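Local coordinates for protein probable arabinosyltransferase B (PDB 7BVF) that polymerises arabinose into the arabinan of mycobacterial cell-wall arabinogalactan, at residues 626-640 / 669-683. Residues are numbered along the deposited sequence; the frame is centred on the assembly and turned at random.
Sequences MAFLAALFFLLALCW and STIFFALFAIAAGYA
M626 packs its CB on the CB of A683 and carries its thioether to the edge of the Y682 ring, a Met-aromatic contact with SD 5.3 Å from the ring centroid. Bends at chi2 and chi3 fold the chain back, which sets CE in the plane of that ring, 3.7 Å from Y682 CD2, and beside the carbonyl oxygen of A679. One turn on, A630 meets A679 methyl to methyl, CB to CB 4.0 Å, and its carbonyl oxygen lies at the edge of the F676 ring. F633 sets its CB against F676 CB at 3.7 Å; its ring takes L675 CB over the centre of one face, a CH-pi contact 7° off the normal, and has A679 CB at its edge. F634 runs alongside F676, both side chains pointing the same way. Its CB lies over a face of the F676 ring, and its own ring turns an edge to that face in a T-shaped pair, planes at 62°. Farther out, F634 CE1 meets F673 CE1 at the edge of the F673 ring; an aromatic side chain of another protein chain also meets F673. L636 sets CB over one face of the F672 ring, toward its rim, with CD1 against F672 CE1, while A637 CB rests on F672 CB at 3.7 Å. W640 ends the row, F672 CE2 standing 3.8 Å over its indole, toward the rim. The two segments, both in predicted transmembrane helices, run antiparallel at 167°, their axes 7.9 Å apart at the closest; helix 706-727 also touches L636 and W640. No hydrogen bond joins the two segments: alanine methyls let the backbones come close and phenylalanine rings fill the flanks, so this helix pair, probably within the membrane, is joined by apolar and aromatic packing.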
# COMPACT_ATOMS: atom_id res chain seq x y z
N MET A 626 6.36 -22.63 -29.29
CA MET A 626 6.11 -23.19 -27.96
C MET A 626 6.38 -22.17 -26.86
O MET A 626 5.67 -22.15 -25.85
CB MET A 626 6.95 -24.44 -27.74
CG MET A 626 6.46 -25.65 -28.50
SD MET A 626 4.78 -26.12 -28.06
CE MET A 626 4.95 -26.34 -26.29
N ALA A 627 7.39 -21.31 -27.04
CA ALA A 627 7.64 -20.27 -26.05
C ALA A 627 6.49 -19.28 -25.99
O ALA A 627 6.09 -18.84 -24.90
CB ALA A 627 8.95 -19.55 -26.38
N PHE A 628 5.92 -18.91 -27.14
CA PHE A 628 4.76 -18.03 -27.13
C PHE A 628 3.56 -18.68 -26.46
O PHE A 628 2.83 -18.03 -25.70
CB PHE A 628 4.41 -17.59 -28.55
CG PHE A 628 3.25 -16.64 -28.61
CD1 PHE A 628 3.39 -15.33 -28.21
CD2 PHE A 628 2.01 -17.06 -29.06
CE1 PHE A 628 2.33 -14.45 -28.26
CE2 PHE A 628 0.95 -16.19 -29.12
CZ PHE A 628 1.11 -14.88 -28.72
N LEU A 629 3.35 -19.97 -26.72
CA LEU A 629 2.25 -20.68 -26.06
C LEU A 629 2.44 -20.72 -24.54
O LEU A 629 1.48 -20.54 -23.78
CB LEU A 629 2.14 -22.09 -26.63
CG LEU A 629 0.88 -22.88 -26.27
CD1 LEU A 629 -0.34 -22.22 -26.85
CD2 LEU A 629 1.01 -24.30 -26.77
N ALA A 630 3.67 -20.96 -24.09
CA ALA A 630 3.94 -20.96 -22.66
C ALA A 630 3.72 -19.58 -22.05
O ALA A 630 3.24 -19.46 -20.91
CB ALA A 630 5.36 -21.44 -22.39
N ALA A 631 4.06 -18.52 -22.79
CA ALA A 631 3.78 -17.18 -22.31
C ALA A 631 2.29 -16.93 -22.18
O ALA A 631 1.84 -16.29 -21.22
CB ALA A 631 4.42 -16.14 -23.23
N LEU A 632 1.50 -17.43 -23.13
CA LEU A 632 0.05 -17.31 -23.03
C LEU A 632 -0.48 -18.03 -21.79
O LEU A 632 -1.35 -17.51 -21.08
CB LEU A 632 -0.62 -17.87 -24.28
CG LEU A 632 -1.11 -16.86 -25.32
CD1 LEU A 632 -1.60 -17.59 -26.54
CD2 LEU A 632 -2.20 -16.00 -24.75
N PHE A 633 0.03 -19.23 -21.52
CA PHE A 633 -0.42 -19.97 -20.35
C PHE A 633 -0.04 -19.26 -19.05
O PHE A 633 -0.82 -19.24 -18.09
CB PHE A 633 0.15 -21.38 -20.36
CG PHE A 633 -0.59 -22.33 -21.25
CD1 PHE A 633 -1.97 -22.25 -21.37
CD2 PHE A 633 0.08 -23.30 -21.97
CE1 PHE A 633 -2.66 -23.11 -22.18
CE2 PHE A 633 -0.61 -24.16 -22.79
CZ PHE A 633 -1.97 -24.07 -22.89
N PHE A 634 1.15 -18.66 -19.01
CA PHE A 634 1.55 -17.89 -17.84
C PHE A 634 0.64 -16.68 -17.64
O PHE A 634 0.25 -16.37 -16.51
CB PHE A 634 3.01 -17.44 -17.99
CG PHE A 634 3.53 -16.66 -16.82
CD1 PHE A 634 4.06 -17.31 -15.73
CD2 PHE A 634 3.51 -15.28 -16.83
CE1 PHE A 634 4.55 -16.60 -14.66
CE2 PHE A 634 4.00 -14.57 -15.76
CZ PHE A 634 4.52 -15.23 -14.67
N LEU A 635 0.30 -15.99 -18.73
CA LEU A 635 -0.61 -14.86 -18.64
C LEU A 635 -1.98 -15.29 -18.11
O LEU A 635 -2.58 -14.59 -17.29
CB LEU A 635 -0.73 -14.19 -20.01
CG LEU A 635 -1.76 -13.09 -20.25
CD1 LEU A 635 -1.13 -12.03 -21.12
CD2 LEU A 635 -3.01 -13.64 -20.92
N LEU A 636 -2.47 -16.44 -18.56
CA LEU A 636 -3.75 -16.94 -18.05
C LEU A 636 -3.67 -17.26 -16.57
O LEU A 636 -4.58 -16.94 -15.80
CB LEU A 636 -4.18 -18.17 -18.84
CG LEU A 636 -5.03 -17.95 -20.08
CD1 LEU A 636 -5.40 -19.28 -20.69
CD2 LEU A 636 -6.27 -17.17 -19.72
N ALA A 637 -2.59 -17.92 -16.15
CA ALA A 637 -2.42 -18.24 -14.74
C ALA A 637 -2.35 -16.99 -13.88
O ALA A 637 -2.82 -16.99 -12.74
CB ALA A 637 -1.15 -19.07 -14.53
N LEU A 638 -1.77 -15.91 -14.41
CA LEU A 638 -1.73 -14.66 -13.66
C LEU A 638 -3.08 -13.97 -13.65
O LEU A 638 -3.42 -13.29 -12.67
CB LEU A 638 -0.66 -13.74 -14.26
CG LEU A 638 -0.21 -12.53 -13.45
CD1 LEU A 638 1.24 -12.24 -13.75
CD2 LEU A 638 -1.06 -11.31 -13.77
N CYS A 639 -3.86 -14.11 -14.72
CA CYS A 639 -5.16 -13.45 -14.80
C CYS A 639 -6.20 -14.12 -13.92
O CYS A 639 -7.05 -13.43 -13.34
CB CYS A 639 -5.63 -13.44 -16.26
SG CYS A 639 -7.22 -12.65 -16.52
N TRP A 640 -6.16 -15.44 -13.79
CA TRP A 640 -7.17 -16.16 -13.03
C TRP A 640 -6.91 -16.19 -11.53
O TRP A 640 -7.65 -16.86 -10.81
CB TRP A 640 -7.29 -17.60 -13.55
CG TRP A 640 -8.25 -17.74 -14.67
CD1 TRP A 640 -8.03 -17.44 -15.97
CD2 TRP A 640 -9.59 -18.21 -14.59
NE1 TRP A 640 -9.15 -17.70 -16.72
CE2 TRP A 640 -10.13 -18.18 -15.89
CE3 TRP A 640 -10.40 -18.67 -13.54
CZ2 TRP A 640 -11.43 -18.58 -16.17
CZ3 TRP A 640 -11.69 -19.06 -13.83
CH2 TRP A 640 -12.19 -19.01 -15.13
N SER A 669 -5.64 -21.06 -11.21
CA SER A 669 -4.33 -20.53 -11.56
C SER A 669 -3.25 -21.59 -11.37
O SER A 669 -2.26 -21.60 -12.11
CB SER A 669 -4.01 -19.29 -10.74
OG SER A 669 -3.40 -19.64 -9.51
N THR A 670 -3.43 -22.50 -10.42
CA THR A 670 -2.49 -23.61 -10.27
C THR A 670 -2.55 -24.55 -11.47
O THR A 670 -1.52 -25.06 -11.92
CB THR A 670 -2.78 -24.37 -8.98
OG1 THR A 670 -2.62 -23.48 -7.86
CG2 THR A 670 -1.84 -25.54 -8.82
N ILE A 671 -3.75 -24.77 -12.02
CA ILE A 671 -3.88 -25.62 -13.19
C ILE A 671 -3.23 -24.97 -14.40
O ILE A 671 -2.51 -25.62 -15.17
CB ILE A 671 -5.36 -25.95 -13.44
CG1 ILE A 671 -5.93 -26.71 -12.24
CG2 ILE A 671 -5.52 -26.74 -14.71
CD1 ILE A 671 -7.41 -26.94 -12.32
N PHE A 672 -3.46 -23.67 -14.59
CA PHE A 672 -2.81 -22.98 -15.70
C PHE A 672 -1.30 -22.90 -15.50
O PHE A 672 -0.55 -22.90 -16.48
CB PHE A 672 -3.41 -21.60 -15.89
CG PHE A 672 -4.78 -21.62 -16.50
CD1 PHE A 672 -5.00 -22.22 -17.73
CD2 PHE A 672 -5.86 -21.05 -15.85
CE1 PHE A 672 -6.25 -22.24 -18.29
CE2 PHE A 672 -7.11 -21.07 -16.41
CZ PHE A 672 -7.31 -21.67 -17.63
N PHE A 673 -0.83 -22.87 -14.26
CA PHE A 673 0.60 -22.88 -14.01
C PHE A 673 1.20 -24.25 -14.32
O PHE A 673 2.33 -24.34 -14.82
CB PHE A 673 0.90 -22.48 -12.57
CG PHE A 673 2.28 -21.95 -12.37
CD1 PHE A 673 2.63 -20.69 -12.82
CD2 PHE A 673 3.24 -22.72 -11.74
CE1 PHE A 673 3.90 -20.21 -12.64
CE2 PHE A 673 4.52 -22.24 -11.55
CZ PHE A 673 4.85 -20.98 -12.00
N ALA A 674 0.46 -25.32 -14.04
CA ALA A 674 0.92 -26.65 -14.45
C ALA A 674 1.01 -26.75 -15.97
O ALA A 674 1.99 -27.29 -16.51
CB ALA A 674 -0.01 -27.72 -13.89
N LEU A 675 0.01 -26.23 -16.67
CA LEU A 675 0.05 -26.23 -18.13
C LEU A 675 1.23 -25.41 -18.65
O LEU A 675 1.91 -25.81 -19.61
CB LEU A 675 -1.26 -25.70 -18.70
CG LEU A 675 -2.50 -26.56 -18.51
CD1 LEU A 675 -3.73 -25.86 -19.05
CD2 LEU A 675 -2.32 -27.90 -19.19
N PHE A 676 1.48 -24.24 -18.04
CA PHE A 676 2.62 -23.43 -18.43
C PHE A 676 3.93 -24.17 -18.20
O PHE A 676 4.85 -24.08 -19.02
CB PHE A 676 2.62 -22.11 -17.66
CG PHE A 676 3.99 -21.54 -17.44
CD1 PHE A 676 4.67 -20.90 -18.46
CD2 PHE A 676 4.59 -21.62 -16.20
CE1 PHE A 676 5.92 -20.37 -18.25
CE2 PHE A 676 5.85 -21.09 -15.99
CZ PHE A 676 6.51 -20.47 -17.02
N ALA A 677 4.04 -24.88 -17.08
CA ALA A 677 5.25 -25.63 -16.79
C ALA A 677 5.48 -26.73 -17.82
O ALA A 677 6.61 -26.94 -18.27
CB ALA A 677 5.18 -26.22 -15.39
N ILE A 678 4.42 -27.42 -18.23
CA ILE A 678 4.57 -28.47 -19.24
C ILE A 678 4.99 -27.87 -20.58
O ILE A 678 5.88 -28.39 -21.26
CB ILE A 678 3.27 -29.28 -19.36
CG1 ILE A 678 3.00 -30.04 -18.06
CG2 ILE A 678 3.36 -30.25 -20.52
CD1 ILE A 678 1.65 -30.71 -18.03
N ALA A 679 4.35 -26.77 -20.98
CA ALA A 679 4.70 -26.15 -22.26
C ALA A 679 6.12 -25.60 -22.25
O ALA A 679 6.85 -25.70 -23.25
CB ALA A 679 3.70 -25.06 -22.61
N ALA A 680 6.55 -25.04 -21.12
CA ALA A 680 7.92 -24.56 -21.01
C ALA A 680 8.92 -25.71 -20.99
O ALA A 680 10.03 -25.57 -21.50
CB ALA A 680 8.08 -23.70 -19.76
N GLY A 681 8.54 -26.85 -20.40
CA GLY A 681 9.40 -28.01 -20.47
C GLY A 681 9.59 -28.50 -21.89
O GLY A 681 10.70 -28.86 -22.30
N TYR A 682 8.51 -28.51 -22.67
CA TYR A 682 8.65 -28.93 -24.07
C TYR A 682 9.46 -27.92 -24.88
O TYR A 682 10.25 -28.31 -25.74
CB TYR A 682 7.28 -29.15 -24.70
CG TYR A 682 7.38 -29.90 -26.01
CD1 TYR A 682 8.27 -30.95 -26.16
CD2 TYR A 682 6.60 -29.55 -27.10
CE1 TYR A 682 8.37 -31.64 -27.35
CE2 TYR A 682 6.69 -30.23 -28.29
CZ TYR A 682 7.58 -31.27 -28.41
OH TYR A 682 7.68 -31.95 -29.60
N ALA A 683 9.28 -26.63 -24.61
CA ALA A 683 10.10 -25.63 -25.30
C ALA A 683 11.57 -25.78 -24.95
O ALA A 683 12.44 -25.69 -25.83
CB ALA A 683 9.62 -24.22 -24.94